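Local coordinates for protein glutamine cyclotransferase (Xanthomonas campestris, PDB 3MBR) that probably converts N-terminal glutamine of peptides to pyroglutamate, releasing ammonia, and folds as a beta-propeller that holds a calcium ion, at residues 71-74 with 75-78; 164-167 with 168-171; 219-222 with 223-227. The protein carries 1 engineered substitution. All coordinates share one frame; numbering follows the deposited sequence.

All three contacts are turns at the end of a strand, each in a different blade of the beta-propeller. Contact 1 and contact 2 lie on opposite sides of the chain's centre, their centres about 25 Å apart, whereas contacts 2 and 3 are closer, about 14 Å between centres, and belong to blades that touch: N165 of contact 2 packs on strand 206-212, in the sheet of contact 3. Contact 3 is the buried one, built on an indole laid over backbone. The other two are partly buried: contact 1 pairs a tryptophan edge with a charged network, and contact 2 relies on a bulged turn with tight aliphatic packing.

Contact 1 of 3, residues 71-74 with 75-78; sequences VAWR and DRLI
The carbonyl oxygen R76 O receives the amide W73 N at 2.8 Å in an almost straight bond, with 173° at the hydrogen, and the CA of A72 adds a weaker C-H contact to R76 O at 3.4 Å. They belong to a tight antiparallel beta hairpin that links strands 67-73 and 76-81, the first two of a four-stranded propeller blade. The return bond, R76 N to W73 O at 2.8 Å, closes a type II' turn with R74 and D75 at its corners. R74 has a positive phi, as the first corner of a type II' turn demands, and both corner residues are polar, as suits an exposed turn. Farther along, V71 and I78 form the next hydrogen-bonded pair, I78 N reaching V71 O at 2.9 Å.

V71, W73, R76 and I78 send their side chains to one face of the sheet, A72 and L77 to the other, where both meet F27 of strand 23-29. The branched residues suit the strand interior: V71 CG1 lies beside I78 CB at 3.8 Å, and both side chains also pack on L110 of the next blade. I78 CD1 rests 4.0 Å from W73 CB, on the same face of the sheet.

W73 and R76 run side by side, but they do not stack. The bend in the arginine chain (chi3 -57°) brings its guanidinium to the pyrrole edge of the indole, the two planes being 64° apart, and W73 CD1 lies over a face of the guanidinium. Arginine fits here because its branched end serves two acids: NH2 makes a salt bridge with D132, while NH1 turns to D75, an arrangement that probably fixes the group's rotation. At that edge R76 NH2 comes within 3.3 Å of W73 CD1.

Contact 2 of 3, residues 164-167 with 168-171; sequences ANVW and LTSR
L168 sets its CB over one face of the W167 six-membered ring, 4.1 Å from the centroid and only 12° off the ring normal, a CH-pi contact between successive residues. The ring is turned back over its own chain because W167 CG sits between the backbone N and the carbonyl carbon (chi1 69°). Its NE1 is bonded to N151 OD1, which satisfies the polar edge of the ring.

V166 and T169 cross obliquely. T169 CG2 presses against V166 CG1 at 3.4 Å, closer than carbons usually pack; the methyl of threonine supplies an apolar surface for valine.

Here strand 161-166 reverses in a tight turn closed by T169 N on V166 O and followed by a G1 beta bulge, in which S170 and R171 both face V166. S170 has a positive phi, as that position of the bulge requires. V166 N donates to R171 O at 2.8 Å, nearly along the C=O axis. V166 O in turn receives T169 N at 3.0 Å, from above the carbonyl plane, and a weak bond from R171 N. The guanidinium of R171 leads away to a cation-pi contact with W185, whereas N165 ND2 bonds N153 OD1.

Contact 3 of 3, residues 219-222 with 223-227; sequences FVTG and KRWPM
W225 lays its indole flat on the backbone of T221 and G222. CB starts beside the threonine hydroxyl, W225 CB lying 3.6 Å from T221 OG1. CG stands next to the peptide group, 3.4 Å from G222 N. On one side of the five-membered ring, CD1 is 3.3 Å from G222 C, and over the middle of that ring G222 CA sits 3.5 Å from the centroid, 6° off its normal, so the contact is a CH-pi one through the face. Glycine suits the place because no side chain stands between backbone and ring. NE1 points on to D204 O, whose hydrogen bond satisfies the polar edge of a buried indole. The six-membered ring continues along the strand: CE3 lies 3.6 Å from T221 CA, and CZ3 is near the same atom while approaching V220 O obliquely.

Two hydrogen bonds hold the chain around this ring. G222 O accepts W225 N at 3.0 Å with 165° at the hydrogen, closing a type II turn whose corners are K223 and R224, the latter with a positive phi. Beyond it, T221 OG1 donates to M227 O at 2.9 Å; threonine is apt here, for its hydroxyl, placed anti to the backbone N (chi1 -165°), reaches the carbonyl of the returning chain, while the T221 and W225 side chains point in opposite directions past one another. At the corner K223 NZ makes a salt bridge with E24 OE2 and a hydrogen bond to T23 O.

The turn connects strands 217-222 and 227-233, and the latter pairs on its far edge with strand 9-16 from near the N-terminus, consistent with the "Velcro" closure by which beta-propellers join the two ends of the chain in a single blade.

Contact 1 of 3, residues 71-74 with 75-78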
loop_
_atom_site.group_PDB
_atom_site.type_symbol
_atom_site.label_atom_id
_atom_site.label_comp_id
_atom_site.label_asym_id
_atom_site.label_seq_id
_atom_site.Cartn_x
_atom_site.Cartn_y
_atom_site.Cartn_z
ATOM N N VAL A 71 0.374 2.081 -7.620
ATOM C CA VAL A 71 -0.106 3.433 -7.418
ATOM C C VAL A 71 -0.686 3.971 -8.699
ATOM O O VAL A 71 -0.270 3.522 -9.779
ATOM C CB VAL A 71 1.106 4.332 -6.956
ATOM C CG1 VAL A 71 2.185 4.387 -8.070
ATOM C CG2 VAL A 71 0.706 5.678 -6.505
ATOM N N ALA A 72 -1.616 4.889 -8.651
ATOM C CA ALA A 72 -2.064 5.578 -9.859
ATOM C C ALA A 72 -1.295 6.880 -10.042
ATOM O O ALA A 72 -1.027 7.596 -9.016
ATOM C CB ALA A 72 -3.570 5.931 -9.671
ATOM N N TRP A 73 -1.035 7.220 -11.281
ATOM C CA TRP A 73 -0.431 8.522 -11.635
ATOM C C TRP A 73 -1.055 8.967 -12.909
ATOM O O TRP A 73 -0.825 8.344 -13.941
ATOM C CB TRP A 73 1.102 8.447 -11.767
ATOM C CG TRP A 73 1.641 9.828 -12.082
ATOM C CD1 TRP A 73 1.988 10.317 -13.262
ATOM C CD2 TRP A 73 1.780 10.887 -11.150
ATOM N NE1 TRP A 73 2.362 11.593 -13.154
ATOM C CE2 TRP A 73 2.225 11.997 -11.857
ATOM C CE3 TRP A 73 1.593 10.981 -9.767
ATOM C CZ2 TRP A 73 2.517 13.224 -11.249
ATOM C CZ3 TRP A 73 1.882 12.253 -9.126
ATOM C CH2 TRP A 73 2.306 13.339 -9.897
ATOM N N ARG A 74 -1.929 10.019 -12.859
ATOM C CA ARG A 74 -2.590 10.472 -14.057
ATOM C C ARG A 74 -3.354 9.312 -14.721
ATOM O O ARG A 74 -4.225 8.710 -14.063
ATOM C CB ARG A 74 -1.599 11.163 -15.033
ATOM C CG ARG A 74 -0.996 12.364 -14.301
ATOM C CD ARG A 74 -0.285 13.366 -15.164
ATOM N NE ARG A 74 0.328 14.334 -14.251
ATOM C CZ ARG A 74 -0.192 15.519 -13.916
ATOM N NH1 ARG A 74 -1.363 15.923 -14.443
ATOM N NH2 ARG A 74 0.479 16.309 -13.062
ATOM N N ASP A 75 -3.001 8.960 -15.957
ATOM C CA ASP A 75 -3.726 7.948 -16.726
ATOM C C ASP A 75 -3.031 6.584 -16.602
ATOM O O ASP A 75 -3.396 5.646 -17.344
ATOM C CB ASP A 75 -3.763 8.342 -18.236
ATOM C CG ASP A 75 -2.330 8.483 -18.869
ATOM O OD1 ASP A 75 -2.192 8.188 -20.096
ATOM O OD2 ASP A 75 -1.334 8.940 -18.203
ATOM N N ARG A 76 -2.050 6.489 -15.708
ATOM C CA ARG A 76 -1.215 5.287 -15.569
ATOM C C ARG A 76 -1.368 4.574 -14.227
ATOM O O ARG A 76 -1.635 5.212 -13.203
ATOM C CB ARG A 76 0.308 5.636 -15.751
ATOM C CG ARG A 76 0.476 6.322 -17.108
ATOM C CD ARG A 76 1.796 6.643 -17.558
ATOM N NE ARG A 76 2.646 7.492 -16.742
ATOM C CZ ARG A 76 2.672 8.840 -16.727
ATOM N NH1 ARG A 76 1.786 9.589 -17.369
ATOM N NH2 ARG A 76 3.593 9.439 -15.995
ATOM N N LEU A 77 -1.101 3.270 -14.253
ATOM C CA LEU A 77 -0.960 2.458 -13.040
ATOM C C LEU A 77 0.442 1.936 -13.006
ATOM O O LEU A 77 0.903 1.311 -13.954
ATOM C CB LEU A 77 -2.013 1.359 -12.993
ATOM C CG LEU A 77 -2.168 0.606 -11.701
ATOM C CD1 LEU A 77 -3.503 -0.070 -11.750
ATOM C CD2 LEU A 77 -1.102 -0.404 -11.493
ATOM N N ILE A 78 1.166 2.267 -11.953
ATOM C CA ILE A 78 2.610 1.860 -11.846
ATOM C C ILE A 78 2.718 0.758 -10.820
ATOM O O ILE A 78 2.139 0.877 -9.746
ATOM C CB ILE A 78 3.463 3.138 -11.471
ATOM C CG1 ILE A 78 3.258 4.211 -12.552
ATOM C CG2 ILE A 78 4.910 2.737 -11.298
ATOM C CD1 ILE A 78 3.769 5.532 -12.270
#

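Contact 2 of 3, residues 164-167 with 168-171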
loop_
_atom_site.group_PDB
_atom_site.type_symbol
_atom_site.label_atom_id
_atom_site.label_comp_id
_atom_site.label_asym_id
_atom_site.label_seq_id
_atom_site.Cartn_x
_atom_site.Cartn_y
_atom_site.Cartn_z
ATOM N N ALA A 164 2.362 4.123 6.570
ATOM C CA ALA A 164 3.122 2.910 6.187
ATOM C C ALA A 164 2.759 1.782 7.121
ATOM O O ALA A 164 2.807 1.938 8.356
ATOM C CB ALA A 164 4.644 3.201 6.322
ATOM N N ASN A 165 2.378 0.651 6.534
ATOM C CA ASN A 165 2.170 -0.534 7.386
ATOM C C ASN A 165 3.460 -1.176 7.820
ATOM O O ASN A 165 4.372 -1.329 6.992
ATOM C CB ASN A 165 1.380 -1.595 6.611
ATOM C CG ASN A 165 0.851 -2.681 7.504
ATOM O OD1 ASN A 165 0.040 -2.407 8.405
ATOM N ND2 ASN A 165 1.257 -3.937 7.256
ATOM N N VAL A 166 3.525 -1.557 9.111
ATOM C CA VAL A 166 4.646 -2.239 9.727
ATOM C C VAL A 166 4.031 -3.655 10.144
ATOM O O VAL A 166 3.404 -3.904 11.254
ATOM C CB VAL A 166 4.997 -1.543 11.070
ATOM C CG1 VAL A 166 6.240 -2.118 11.520
ATOM C CG2 VAL A 166 5.141 -0.002 10.889
ATOM N N TRP A 167 4.086 -4.571 9.236
ATOM C CA TRP A 167 3.445 -5.837 9.457
ATOM C C TRP A 167 3.942 -6.585 10.616
ATOM O O TRP A 167 3.217 -7.400 11.117
ATOM C CB TRP A 167 3.553 -6.757 8.201
ATOM C CG TRP A 167 5.034 -7.283 7.880
ATOM C CD1 TRP A 167 6.057 -6.665 7.106
ATOM C CD2 TRP A 167 5.576 -8.571 8.298
ATOM N NE1 TRP A 167 7.184 -7.533 7.033
ATOM C CE2 TRP A 167 6.918 -8.658 7.804
ATOM C CE3 TRP A 167 5.074 -9.613 9.127
ATOM C CZ2 TRP A 167 7.702 -9.783 8.036
ATOM C CZ3 TRP A 167 5.895 -10.772 9.336
ATOM C CH2 TRP A 167 7.137 -10.823 8.832
ATOM N N LEU A 168 5.208 -6.411 11.006
ATOM C CA LEU A 168 5.613 -7.257 12.064
ATOM C C LEU A 168 5.133 -6.736 13.415
ATOM O O LEU A 168 5.180 -7.495 14.396
ATOM C CB LEU A 168 7.077 -7.677 12.031
ATOM C CG LEU A 168 7.944 -6.533 12.035
ATOM C CD1 LEU A 168 8.196 -6.362 13.472
ATOM C CD2 LEU A 168 9.218 -7.026 11.141
ATOM N N THR A 169 4.591 -5.520 13.438
ATOM C CA THR A 169 4.004 -5.085 14.711
ATOM C C THR A 169 2.480 -4.846 14.594
ATOM O O THR A 169 1.865 -4.541 15.647
ATOM C CB THR A 169 4.587 -3.750 15.230
ATOM O OG1 THR A 169 3.800 -3.333 16.347
ATOM C CG2 THR A 169 4.395 -2.733 14.250
ATOM N N SER A 170 1.890 -5.105 13.402
ATOM C CA SER A 170 0.393 -4.841 13.123
ATOM C C SER A 170 -0.138 -3.287 13.168
ATOM O O SER A 170 -1.353 -2.867 13.134
ATOM C CB SER A 170 -0.459 -5.787 14.018
ATOM O OG SER A 170 -0.077 -7.141 13.685
ATOM N N ARG A 171 0.800 -2.466 13.083
ATOM C CA ARG A 171 0.632 -1.063 13.219
ATOM C C ARG A 171 0.804 -0.371 11.921
ATOM O O ARG A 171 1.619 -0.796 11.065
ATOM C CB ARG A 171 1.622 -0.493 14.262
ATOM C CG ARG A 171 1.285 -0.918 15.675
ATOM C CD ARG A 171 2.366 -0.461 16.636
ATOM N NE ARG A 171 2.228 -1.106 17.946
ATOM C CZ ARG A 171 2.520 -0.606 19.115
ATOM N NH1 ARG A 171 2.952 0.670 19.251
ATOM N NH2 ARG A 171 2.329 -1.410 20.164
#

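Contact 3 of 3, residues 219-222 with 223-227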
loop_
_atom_site.group_PDB
_atom_site.type_symbol
_atom_site.label_atom_id
_atom_site.label_comp_id
_atom_site.label_asym_id
_atom_site.label_seq_id
_atom_site.Cartn_x
_atom_site.Cartn_y
_atom_site.Cartn_z
ATOM N N PHE A 219 -9.342 3.131 3.722
ATOM C CA PHE A 219 -9.699 1.723 3.691
ATOM C C PHE A 219 -8.457 0.857 3.962
ATOM O O PHE A 219 -7.357 1.162 3.481
ATOM C CB PHE A 219 -10.172 1.375 2.266
ATOM C CG PHE A 219 -11.388 2.178 1.830
ATOM C CD1 PHE A 219 -12.657 1.949 2.377
ATOM C CD2 PHE A 219 -11.235 3.162 0.870
ATOM C CE1 PHE A 219 -13.752 2.683 1.919
ATOM C CE2 PHE A 219 -12.310 3.884 0.450
ATOM C CZ PHE A 219 -13.559 3.657 0.975
ATOM N N VAL A 220 -8.664 -0.260 4.661
ATOM C CA VAL A 220 -7.590 -1.196 4.880
ATOM C C VAL A 220 -8.045 -2.641 4.610
ATOM O O VAL A 220 -9.208 -3.001 4.939
ATOM C CB VAL A 220 -6.978 -1.106 6.317
ATOM C CG1 VAL A 220 -6.422 0.262 6.576
ATOM C CG2 VAL A 220 -7.966 -1.398 7.387
ATOM N N THR A 221 -7.188 -3.455 4.044
ATOM C CA THR A 221 -7.465 -4.880 3.958
ATOM C C THR A 221 -6.145 -5.629 3.900
ATOM O O THR A 221 -5.072 -5.027 4.086
ATOM C CB THR A 221 -8.355 -5.232 2.751
ATOM O OG1 THR A 221 -8.870 -6.576 2.920
ATOM C CG2 THR A 221 -7.692 -5.109 1.388
ATOM N N GLY A 222 -6.180 -6.947 3.756
ATOM C CA GLY A 222 -4.938 -7.717 3.747
ATOM C C GLY A 222 -5.126 -9.064 3.107
ATOM O O GLY A 222 -6.226 -9.375 2.548
ATOM N N LYS A 223 -4.038 -9.828 3.095
ATOM C CA LYS A 223 -3.989 -11.058 2.329
ATOM C C LYS A 223 -5.035 -12.012 2.809
ATOM O O LYS A 223 -5.080 -12.407 3.971
ATOM C CB LYS A 223 -2.612 -11.733 2.463
ATOM C CG LYS A 223 -1.487 -10.827 1.891
ATOM C CD LYS A 223 -0.171 -11.660 1.809
ATOM C CE LYS A 223 0.959 -10.806 1.309
ATOM N NZ LYS A 223 0.872 -10.401 -0.014
ATOM N N ARG A 224 -5.984 -12.405 1.898
ATOM C CA ARG A 224 -7.019 -13.390 2.213
ATOM C C ARG A 224 -8.018 -12.895 3.292
ATOM O O ARG A 224 -8.815 -13.674 3.819
ATOM C CB ARG A 224 -6.465 -14.761 2.624
ATOM C CG ARG A 224 -5.569 -15.279 1.466
ATOM C CD ARG A 224 -5.470 -16.710 1.427
ATOM N NE ARG A 224 -4.667 -17.167 2.491
ATOM C CZ ARG A 224 -4.737 -18.449 2.895
ATOM N NH1 ARG A 224 -5.601 -19.363 2.280
ATOM N NH2 ARG A 224 -3.966 -18.885 3.901
ATOM N N TRP A 225 -7.999 -11.585 3.561
ATOM C CA TRP A 225 -8.974 -11.078 4.560
ATOM C C TRP A 225 -10.403 -11.243 3.998
ATOM O O TRP A 225 -10.649 -11.003 2.815
ATOM C CB TRP A 225 -8.772 -9.622 4.875
ATOM C CG TRP A 225 -7.592 -9.357 5.770
ATOM C CD1 TRP A 225 -6.451 -10.102 5.932
ATOM C CD2 TRP A 225 -7.416 -8.177 6.563
ATOM N NE1 TRP A 225 -5.584 -9.448 6.795
ATOM C CE2 TRP A 225 -6.157 -8.281 7.194
ATOM C CE3 TRP A 225 -8.183 -7.028 6.766
ATOM C CZ2 TRP A 225 -5.626 -7.251 8.034
ATOM C CZ3 TRP A 225 -7.691 -6.009 7.609
ATOM C CH2 TRP A 225 -6.455 -6.117 8.222
ATOM N N PRO A 226 -11.381 -11.547 4.873
ATOM C CA PRO A 226 -12.773 -11.706 4.402
ATOM C C PRO A 226 -13.452 -10.350 4.253
ATOM O O PRO A 226 -14.537 -10.279 3.629
ATOM C CB PRO A 226 -13.458 -12.527 5.504
ATOM C CG PRO A 226 -12.669 -12.128 6.737
ATOM C CD PRO A 226 -11.229 -11.983 6.262
ATOM N N MET A 227 -12.841 -9.281 4.747
ATOM C CA MET A 227 -13.421 -7.954 4.735
ATOM C C MET A 227 -12.367 -6.912 4.445
ATOM O O MET A 227 -11.176 -7.116 4.606
ATOM C CB MET A 227 -14.034 -7.610 6.108
ATOM C CG MET A 227 -15.261 -8.512 6.464
ATOM S SD MET A 227 -16.065 -8.140 7.969
ATOM C CE MET A 227 -15.101 -9.199 9.090
#